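Local coordinates for cytidylate kinase-like family protein (Eubacterium ventriosum, PDB 3FDI) that is of unknown function but belongs to a cytidylate kinase-like family of P-loop proteins, which suggests phosphoryl transfer from a nucleoside triphosphate, probably to a nucleoside monophosphate, at residues R13-G18 with M135-V140; K92-N95 with S100-I103; K151-R156 with S166-S171. All blocks are in the same frame, centred on the assembly; numbering follows the deposited sequence.

Interaction 1 (R13-G18 with M135-V140); sequences REFGSG and MEREGV. With SO4 (sulfate ion), chain G; SO4 (sulfate ion), chain F.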
loop_
_atom_site.group_PDB
_atom_site.type_symbol
_atom_site.label_atom_id
_atom_site.label_comp_id
_atom_site.label_asym_id
_atom_site.label_seq_id
_atom_site.Cartn_x
_atom_site.Cartn_y
_atom_site.Cartn_z
ATOM N N ARG B 13 1.974 11.625 14.209
ATOM C CA ARG B 13 2.127 12.896 13.562
ATOM C C ARG B 13 3.043 12.846 12.315
ATOM O O ARG B 13 3.997 12.032 12.239
ATOM C CB ARG B 13 2.695 13.933 14.563
ATOM C CG ARG B 13 4.252 14.027 14.553
ATOM C CD ARG B 13 5.049 13.525 15.763
ATOM N NE ARG B 13 5.330 12.115 15.735
ATOM C CZ ARG B 13 6.432 11.492 16.170
ATOM N NH1 ARG B 13 7.462 12.134 16.686
ATOM N NH2 ARG B 13 6.487 10.151 16.079
ATOM N N GLU B 14 2.736 13.722 11.360
ATOM C CA GLU B 14 3.637 14.047 10.262
ATOM C C GLU B 14 4.625 15.074 10.770
ATOM O O GLU B 14 4.268 15.956 11.572
ATOM C CB GLU B 14 2.888 14.700 9.103
ATOM C CG GLU B 14 1.771 13.906 8.584
ATOM C CD GLU B 14 1.074 14.571 7.410
ATOM O OE1 GLU B 14 0.955 15.822 7.401
ATOM O OE2 GLU B 14 0.603 13.833 6.519
ATOM N N PHE B 15 5.846 14.998 10.253
ATOM C CA PHE B 15 6.900 15.901 10.628
ATOM C C PHE B 15 6.531 17.287 10.169
ATOM O O PHE B 15 6.086 17.471 9.019
ATOM C CB PHE B 15 8.167 15.505 9.939
ATOM C CG PHE B 15 9.367 16.302 10.385
ATOM C CD1 PHE B 15 9.935 16.066 11.642
ATOM C CD2 PHE B 15 9.931 17.273 9.556
ATOM C CE1 PHE B 15 11.049 16.781 12.064
ATOM C CE2 PHE B 15 11.068 17.974 9.969
ATOM C CZ PHE B 15 11.629 17.727 11.211
ATOM N N GLY B 16 6.686 18.242 11.077
ATOM C CA GLY B 16 6.281 19.602 10.828
ATOM C C GLY B 16 4.818 19.984 11.051
ATOM O O GLY B 16 4.458 21.133 10.802
ATOM N N SER B 17 3.976 19.063 11.538
ATOM C CA SER B 17 2.538 19.322 11.589
ATOM C C SER B 17 2.088 20.106 12.773
ATOM O O SER B 17 0.938 20.565 12.791
ATOM C CB SER B 17 1.765 18.038 11.636
ATOM O OG SER B 17 2.182 17.261 12.731
ATOM N N GLY B 18 2.952 20.210 13.779
ATOM C CA GLY B 18 2.586 20.808 15.073
ATOM C C GLY B 18 2.243 19.740 16.087
ATOM O O GLY B 18 1.708 20.025 17.153
HETATM N N MSE B 135 11.053 25.145 8.325
HETATM C CA MSE B 135 12.110 26.138 7.997
HETATM C C MSE B 135 12.449 27.018 9.194
HETATM O O MSE B 135 13.615 27.203 9.540
HETATM C CB MSE B 135 11.671 27.045 6.849
HETATM C CG MSE B 135 11.430 26.316 5.553
HETATM SE SE MSE B 135 10.579 27.541 4.345
HETATM C CE MSE B 135 12.135 28.764 4.052
ATOM N N GLU B 136 11.397 27.544 9.808
ATOM C CA GLU B 136 11.485 28.355 11.007
ATOM C C GLU B 136 12.076 27.597 12.165
ATOM O O GLU B 136 12.837 28.165 12.925
ATOM C CB GLU B 136 10.096 28.861 11.419
ATOM C CG GLU B 136 10.120 29.980 12.494
ATOM C CD GLU B 136 8.789 30.775 12.580
ATOM O OE1 GLU B 136 7.991 30.773 11.610
ATOM O OE2 GLU B 136 8.530 31.411 13.633
ATOM N N ARG B 137 11.702 26.330 12.329
ATOM C CA ARG B 137 12.211 25.531 13.434
ATOM C C ARG B 137 13.675 25.222 13.187
ATOM O O ARG B 137 14.480 25.368 14.085
ATOM C CB ARG B 137 11.410 24.231 13.609
ATOM C CG ARG B 137 12.108 23.151 14.461
ATOM C CD ARG B 137 11.484 21.758 14.214
ATOM N NE ARG B 137 10.063 21.834 14.463
ATOM C CZ ARG B 137 9.150 20.944 14.076
ATOM N NH1 ARG B 137 7.889 21.170 14.390
ATOM N NH2 ARG B 137 9.474 19.849 13.390
ATOM N N GLU B 138 14.010 24.809 11.971
ATOM C CA GLU B 138 15.313 24.207 11.695
ATOM C C GLU B 138 16.306 25.107 10.933
ATOM O O GLU B 138 17.365 24.632 10.476
ATOM C CB GLU B 138 15.118 22.877 10.947
ATOM C CG GLU B 138 14.351 21.790 11.731
ATOM C CD GLU B 138 15.125 21.262 12.963
ATOM O OE1 GLU B 138 15.097 20.038 13.248
ATOM O OE2 GLU B 138 15.760 22.074 13.663
ATOM N N GLY B 139 15.980 26.399 10.812
ATOM C CA GLY B 139 16.877 27.387 10.204
ATOM C C GLY B 139 17.293 26.950 8.820
ATOM O O GLY B 139 18.461 27.030 8.462
ATOM N N VAL B 140 16.324 26.500 8.044
ATOM C CA VAL B 140 16.587 25.798 6.811
ATOM C C VAL B 140 15.748 26.458 5.709
ATOM O O VAL B 140 14.794 27.185 6.008
ATOM C CB VAL B 140 16.244 24.288 7.017
ATOM C CG1 VAL B 140 14.759 23.988 6.735
ATOM C CG2 VAL B 140 17.128 23.416 6.199
HETATM S S SO4 G . 6.118 18.059 14.678
HETATM O O1 SO4 G . 6.218 17.841 16.124
HETATM O O2 SO4 G . 7.322 17.631 13.971
HETATM O O3 SO4 G . 4.980 17.185 14.323
HETATM O O4 SO4 G . 5.835 19.508 14.435
HETATM S S SO4 F . 9.118 8.191 17.088
HETATM O O1 SO4 F . 8.775 7.329 18.208
HETATM O O2 SO4 F . 7.999 8.043 16.149
HETATM O O3 SO4 F . 9.318 9.562 17.526
HETATM O O4 SO4 F . 10.405 7.716 16.522
#
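F15 and G16 lie in the loop between strand 8-13 and helix 19-30 and meet R137 in the last turn of helix 127-138; the backbones stay well apart, G16 CA 8.8 Å from R137 CA. E14 to S17 form a type II turn. G16 takes its positive-phi corner, where a side chain would strike the preceding carbonyl, and S17 OG bonds E14 O (2.7 Å) in the carbonyl plane. R137 reaches across with CG anti to its backbone N (chi1 163°). R137 NH2 lies over one face of the F15 ring, near the rim and 3.7 Å from F15 CE1, the planes almost perpendicular, a weak cation-pi contact at most. A sulfate, probably from the crystallisation liquor, joins the segments: R137 NH1 holds its O4 at 2.6 Å, G18 N shares that oxygen, and G16 N and R137 NH2 share O2. R13 meets a second such sulfate edge-on: NH2 bonds O2 at 2.6 Å, NH1 bonds O3 at 3.3 Å; a leucine in its place would probably leave that anion more loosely held, without both guanidinium donors. G19 N and H20 N also bond the first sulfate, consistent with a P-loop cradling a phosphate gripped edge-on by an arginine.

Interaction 2 (K92-N95 with S100-I103); sequences KKAN and SFVI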
loop_
_atom_site.group_PDB
_atom_site.type_symbol
_atom_site.label_atom_id
_atom_site.label_comp_id
_atom_site.label_asym_id
_atom_site.label_seq_id
_atom_site.Cartn_x
_atom_site.Cartn_y
_atom_site.Cartn_z
ATOM N N LYS B 92 4.006 -1.284 30.951
ATOM C CA LYS B 92 4.019 -1.304 32.416
ATOM C C LYS B 92 3.442 -0.033 33.004
ATOM O O LYS B 92 2.640 -0.103 33.918
ATOM C CB LYS B 92 5.434 -1.512 32.975
ATOM C CG LYS B 92 5.900 -2.952 32.939
ATOM C CD LYS B 92 7.307 -3.120 33.570
ATOM C CE LYS B 92 7.805 -4.586 33.496
ATOM N NZ LYS B 92 9.013 -4.892 34.343
ATOM N N LYS B 93 3.877 1.120 32.501
ATOM C CA LYS B 93 3.372 2.380 33.006
ATOM C C LYS B 93 1.859 2.459 32.782
ATOM O O LYS B 93 1.122 2.894 33.678
ATOM C CB LYS B 93 4.079 3.582 32.375
ATOM C CG LYS B 93 5.530 3.782 32.798
ATOM C CD LYS B 93 5.675 4.039 34.306
ATOM C CE LYS B 93 6.934 4.834 34.614
ATOM N NZ LYS B 93 7.264 4.982 36.064
ATOM N N ALA B 94 1.384 2.049 31.608
ATOM C CA ALA B 94 -0.059 2.049 31.378
ATOM C C ALA B 94 -0.857 1.050 32.220
ATOM O O ALA B 94 -1.912 1.406 32.736
ATOM C CB ALA B 94 -0.382 1.825 29.911
ATOM N N ASN B 95 -0.379 -0.187 32.320
ATOM C CA ASN B 95 -1.248 -1.317 32.689
ATOM C C ASN B 95 -1.034 -1.837 34.071
ATOM O O ASN B 95 -1.950 -2.375 34.675
ATOM C CB ASN B 95 -1.086 -2.499 31.742
ATOM C CG ASN B 95 -1.575 -2.190 30.368
ATOM O OD1 ASN B 95 -2.267 -1.179 30.139
ATOM N ND2 ASN B 95 -1.182 -3.023 29.409
ATOM N N SER B 100 -1.183 7.983 34.175
ATOM C CA SER B 100 -1.663 8.776 33.087
ATOM C C SER B 100 -0.504 9.496 32.411
ATOM O O SER B 100 0.407 9.983 33.097
ATOM C CB SER B 100 -2.641 9.785 33.588
ATOM O OG SER B 100 -3.773 9.118 34.129
ATOM N N PHE B 101 -0.534 9.561 31.074
ATOM C CA PHE B 101 0.530 10.209 30.306
ATOM C C PHE B 101 0.161 10.408 28.850
ATOM O O PHE B 101 -0.822 9.858 28.358
ATOM C CB PHE B 101 1.895 9.429 30.394
ATOM C CG PHE B 101 1.821 7.991 29.933
ATOM C CD1 PHE B 101 2.089 7.641 28.606
ATOM C CD2 PHE B 101 1.473 6.991 30.821
ATOM C CE1 PHE B 101 2.021 6.313 28.179
ATOM C CE2 PHE B 101 1.385 5.650 30.412
ATOM C CZ PHE B 101 1.662 5.313 29.083
ATOM N N VAL B 102 0.979 11.234 28.203
ATOM C CA VAL B 102 0.956 11.449 26.777
ATOM C C VAL B 102 2.213 10.777 26.241
ATOM O O VAL B 102 3.303 10.901 26.819
ATOM C CB VAL B 102 0.989 12.951 26.415
ATOM C CG1 VAL B 102 1.025 13.114 24.915
ATOM C CG2 VAL B 102 -0.215 13.711 27.024
ATOM N N ILE B 103 2.058 10.038 25.153
ATOM C CA ILE B 103 3.189 9.413 24.514
ATOM C C ILE B 103 3.116 9.714 23.010
ATOM O O ILE B 103 2.085 9.528 22.374
ATOM C CB ILE B 103 3.278 7.888 24.865
ATOM C CG1 ILE B 103 4.460 7.187 24.178
ATOM C CG2 ILE B 103 1.997 7.170 24.544
ATOM C CD1 ILE B 103 5.787 7.674 24.567
#
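The F101 ring points its rim, not a face, at the last turn of helix 81-95. CE2 and CZ lead: F101 CE2 lies 3.8 Å from A94 N, which sits at the ring edge and near its plane, and F101 CZ lies 4.1 Å from A94 CB. The plane of the ring therefore runs on into the helix backbone at A94, and A94 CA also falls in it. K93 meets the same corner obliquely, its CB 3.9 Å from F101 CE2. An alanine suits this buried place because its small CB lets the edge of a large ring come close to the main chain. Rotation about the first bond sets the ring: CG of F101 stands between the backbone N and the carbonyl carbon (chi1 57°), which carries the ring off the strand toward the helix.

Only four residues separate the segments, so this is a helix running through a short loop into strand 101-104 of the parallel sheet, one alpha-beta step of the P-loop kinase fold, whose strands run in the order 2-3-1-4-5. F101 points toward helix 81-95, and the CB of I103, two residues on, also lies at the ring edge. V102 turns to the other side and meets A23 and A27 of helix 19-30. I8 of strand 8-13 touches both A94 and F101, and the Y35 ring meets F101 at about 55°.

K93 divides its roles along its length. Its CB takes part in the apolar packing, but the chain bends at chi2 (-62°) and leads the amine away from the ring to a salt bridge with E97. A lysine fits here because its aliphatic root can be partly covered while the charge remains at the periphery.

Interaction 3 (K151-R156 with S166-S171); sequences KMDKMR and SKWGDS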
loop_
_atom_site.group_PDB
_atom_site.type_symbol
_atom_site.label_atom_id
_atom_site.label_comp_id
_atom_site.label_asym_id
_atom_site.label_seq_id
_atom_site.Cartn_x
_atom_site.Cartn_y
_atom_site.Cartn_z
ATOM N N LYS B 151 11.648 12.551 4.540
ATOM C CA LYS B 151 12.529 11.543 5.110
ATOM C C LYS B 151 12.035 11.037 6.459
ATOM O O LYS B 151 11.992 9.842 6.720
ATOM C CB LYS B 151 13.939 12.100 5.274
ATOM C CG LYS B 151 14.941 11.031 5.646
ATOM C CD LYS B 151 16.145 11.166 4.812
ATOM C CE LYS B 151 17.186 10.087 5.073
ATOM N NZ LYS B 151 18.548 10.535 4.540
HETATM N N MSE B 152 11.642 11.973 7.292
HETATM C CA MSE B 152 11.178 11.679 8.613
HETATM C C MSE B 152 9.875 10.933 8.569
HETATM O O MSE B 152 9.708 9.949 9.299
HETATM C CB MSE B 152 10.973 12.971 9.358
HETATM C CG MSE B 152 12.235 13.740 9.613
HETATM SE SE MSE B 152 13.480 12.824 10.774
HETATM C CE MSE B 152 12.302 12.153 12.170
ATOM N N ASP B 153 8.961 11.382 7.712
ATOM C CA ASP B 153 7.723 10.659 7.506
ATOM C C ASP B 153 7.967 9.224 7.015
ATOM O O ASP B 153 7.397 8.288 7.584
ATOM C CB ASP B 153 6.726 11.426 6.581
ATOM C CG ASP B 153 6.136 12.724 7.233
ATOM O OD1 ASP B 153 6.191 12.935 8.463
ATOM O OD2 ASP B 153 5.584 13.535 6.487
ATOM N N LYS B 154 8.831 9.025 6.015
ATOM C CA LYS B 154 9.199 7.657 5.625
ATOM C C LYS B 154 9.818 6.898 6.793
ATOM O O LYS B 154 9.503 5.749 7.008
ATOM C CB LYS B 154 10.100 7.610 4.371
ATOM C CG LYS B 154 9.261 7.815 3.075
ATOM C CD LYS B 154 10.077 7.685 1.703
ATOM C CE LYS B 154 10.049 6.242 1.107
ATOM N NZ LYS B 154 11.032 5.989 -0.058
HETATM N N MSE B 155 10.619 7.584 7.591
HETATM C CA MSE B 155 11.278 6.961 8.724
HETATM C C MSE B 155 10.232 6.435 9.742
HETATM O O MSE B 155 10.303 5.286 10.190
HETATM C CB MSE B 155 12.222 7.952 9.393
HETATM C CG MSE B 155 13.631 7.385 9.600
HETATM SE SE MSE B 155 14.975 8.819 9.700
HETATM C CE MSE B 155 14.345 9.367 11.492
ATOM N N ARG B 156 9.279 7.291 10.095
ATOM C CA ARG B 156 8.219 6.956 11.058
ATOM C C ARG B 156 7.253 5.876 10.557
ATOM O O ARG B 156 6.816 5.002 11.319
ATOM C CB ARG B 156 7.414 8.214 11.377
ATOM C CG ARG B 156 8.036 8.994 12.399
ATOM C CD ARG B 156 7.630 10.430 12.292
ATOM N NE ARG B 156 8.597 11.197 13.080
ATOM C CZ ARG B 156 8.454 12.451 13.440
ATOM N NH1 ARG B 156 7.386 13.132 13.102
ATOM N NH2 ARG B 156 9.375 13.001 14.178
ATOM N N SER B 166 -1.328 -2.598 11.626
ATOM C CA SER B 166 -2.052 -1.393 11.181
ATOM C C SER B 166 -1.073 -0.408 10.475
ATOM O O SER B 166 0.153 -0.505 10.604
ATOM C CB SER B 166 -2.651 -0.696 12.402
ATOM O OG SER B 166 -1.526 -0.304 13.201
ATOM N N LYS B 167 -1.637 0.552 9.754
ATOM C CA LYS B 167 -0.842 1.401 8.859
ATOM C C LYS B 167 -0.705 2.814 9.395
ATOM O O LYS B 167 -1.695 3.475 9.749
ATOM C CB LYS B 167 -1.498 1.446 7.464
ATOM C CG LYS B 167 -1.548 0.080 6.762
ATOM C CD LYS B 167 -0.178 -0.457 6.404
ATOM C CE LYS B 167 -0.190 -1.929 5.966
ATOM N NZ LYS B 167 1.254 -2.440 5.904
ATOM N N TRP B 168 0.533 3.261 9.472
ATOM C CA TRP B 168 0.858 4.617 9.878
ATOM C C TRP B 168 0.064 5.626 9.047
ATOM O O TRP B 168 0.101 5.574 7.843
ATOM C CB TRP B 168 2.319 4.884 9.639
ATOM C CG TRP B 168 2.767 6.225 10.101
ATOM C CD1 TRP B 168 3.099 6.570 11.365
ATOM C CD2 TRP B 168 2.975 7.391 9.302
ATOM N NE1 TRP B 168 3.498 7.884 11.412
ATOM C CE2 TRP B 168 3.434 8.407 10.156
ATOM C CE3 TRP B 168 2.820 7.673 7.943
ATOM C CZ2 TRP B 168 3.745 9.682 9.709
ATOM C CZ3 TRP B 168 3.159 8.949 7.479
ATOM C CH2 TRP B 168 3.595 9.938 8.372
ATOM N N GLY B 169 -0.625 6.534 9.690
ATOM C CA GLY B 169 -1.345 7.587 8.966
ATOM C C GLY B 169 -2.727 7.234 8.407
ATOM O O GLY B 169 -3.400 8.104 7.897
ATOM N N ASP B 170 -3.120 5.968 8.465
ATOM C CA ASP B 170 -4.438 5.536 8.035
ATOM C C ASP B 170 -5.455 5.942 9.113
ATOM O O ASP B 170 -5.189 5.749 10.272
ATOM C CB ASP B 170 -4.428 3.991 7.854
ATOM C CG ASP B 170 -5.797 3.429 7.405
ATOM O OD1 ASP B 170 -6.553 4.166 6.821
ATOM O OD2 ASP B 170 -6.107 2.222 7.613
ATOM N N SER B 171 -6.622 6.506 8.764
ATOM C CA SER B 171 -7.590 6.925 9.803
ATOM C C SER B 171 -7.990 5.765 10.747
ATOM O O SER B 171 -8.282 5.980 11.933
ATOM C CB SER B 171 -8.845 7.503 9.147
ATOM O OG SER B 171 -9.522 6.510 8.350
#
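Van der Waals contact carries this pairing, and W168 supplies one whole side of it. The indole turns a face toward helix 142-163, where D153 O and R156 O lie over the rim of that face. On the same side, R156 CB stands over the pyrrole end, 3.9 Å from W168 NE1, while D153 CB lies off the far rim, 3.9 Å from W168 CH2. These residues stand three apart, nearly one helical turn, so a long indole can reach both. With CG anti to its backbone N (chi1 -177°), W168 sends the ring straight out from its loop to the helix. The D153 carboxylate is inclined at 45° to the indole plane.

The polar ends turn elsewhere. D153 OD1 accepts a hydrogen bond from F15 N, while the extended R156 chain runs past a bound sulfate to bring its guanidinium beside that of R13. On the loop side, K167 to D170 form a type II turn closed by D170 N bonding K167 O at 3.1 Å; G169 fills its positive-phi corner, where a CB would crowd W168 CE3.

Beyond the ring the loop faces the second subunit: R172 of that subunit packs on W168, and S171 OG bonds G169 O of that second subunit. Within its own chain the indole is wedged between helix 142-163 and strand 118-125, whose F122 meets it edge-to-face.

Interaction 2 is the buried one, an apolar fit between a helix and the next strand; it lies across the chain's centre from interactions 1 and 3 and touches neither. Interactions 1 and 3 are only partly buried and adjoin directly, through the bond between F15 and D153 and through R13 O, which packs 3.5 Å from W168 CZ2. Their helices, 127-138 and 142-163, follow each other in the chain, and residues 13-18 meet both, through R137 and through D153. Chemistry follows place: interaction 1 works through a shared anion at a probable phosphate site, whereas interaction 3 uses an aromatic face beside a subunit interface.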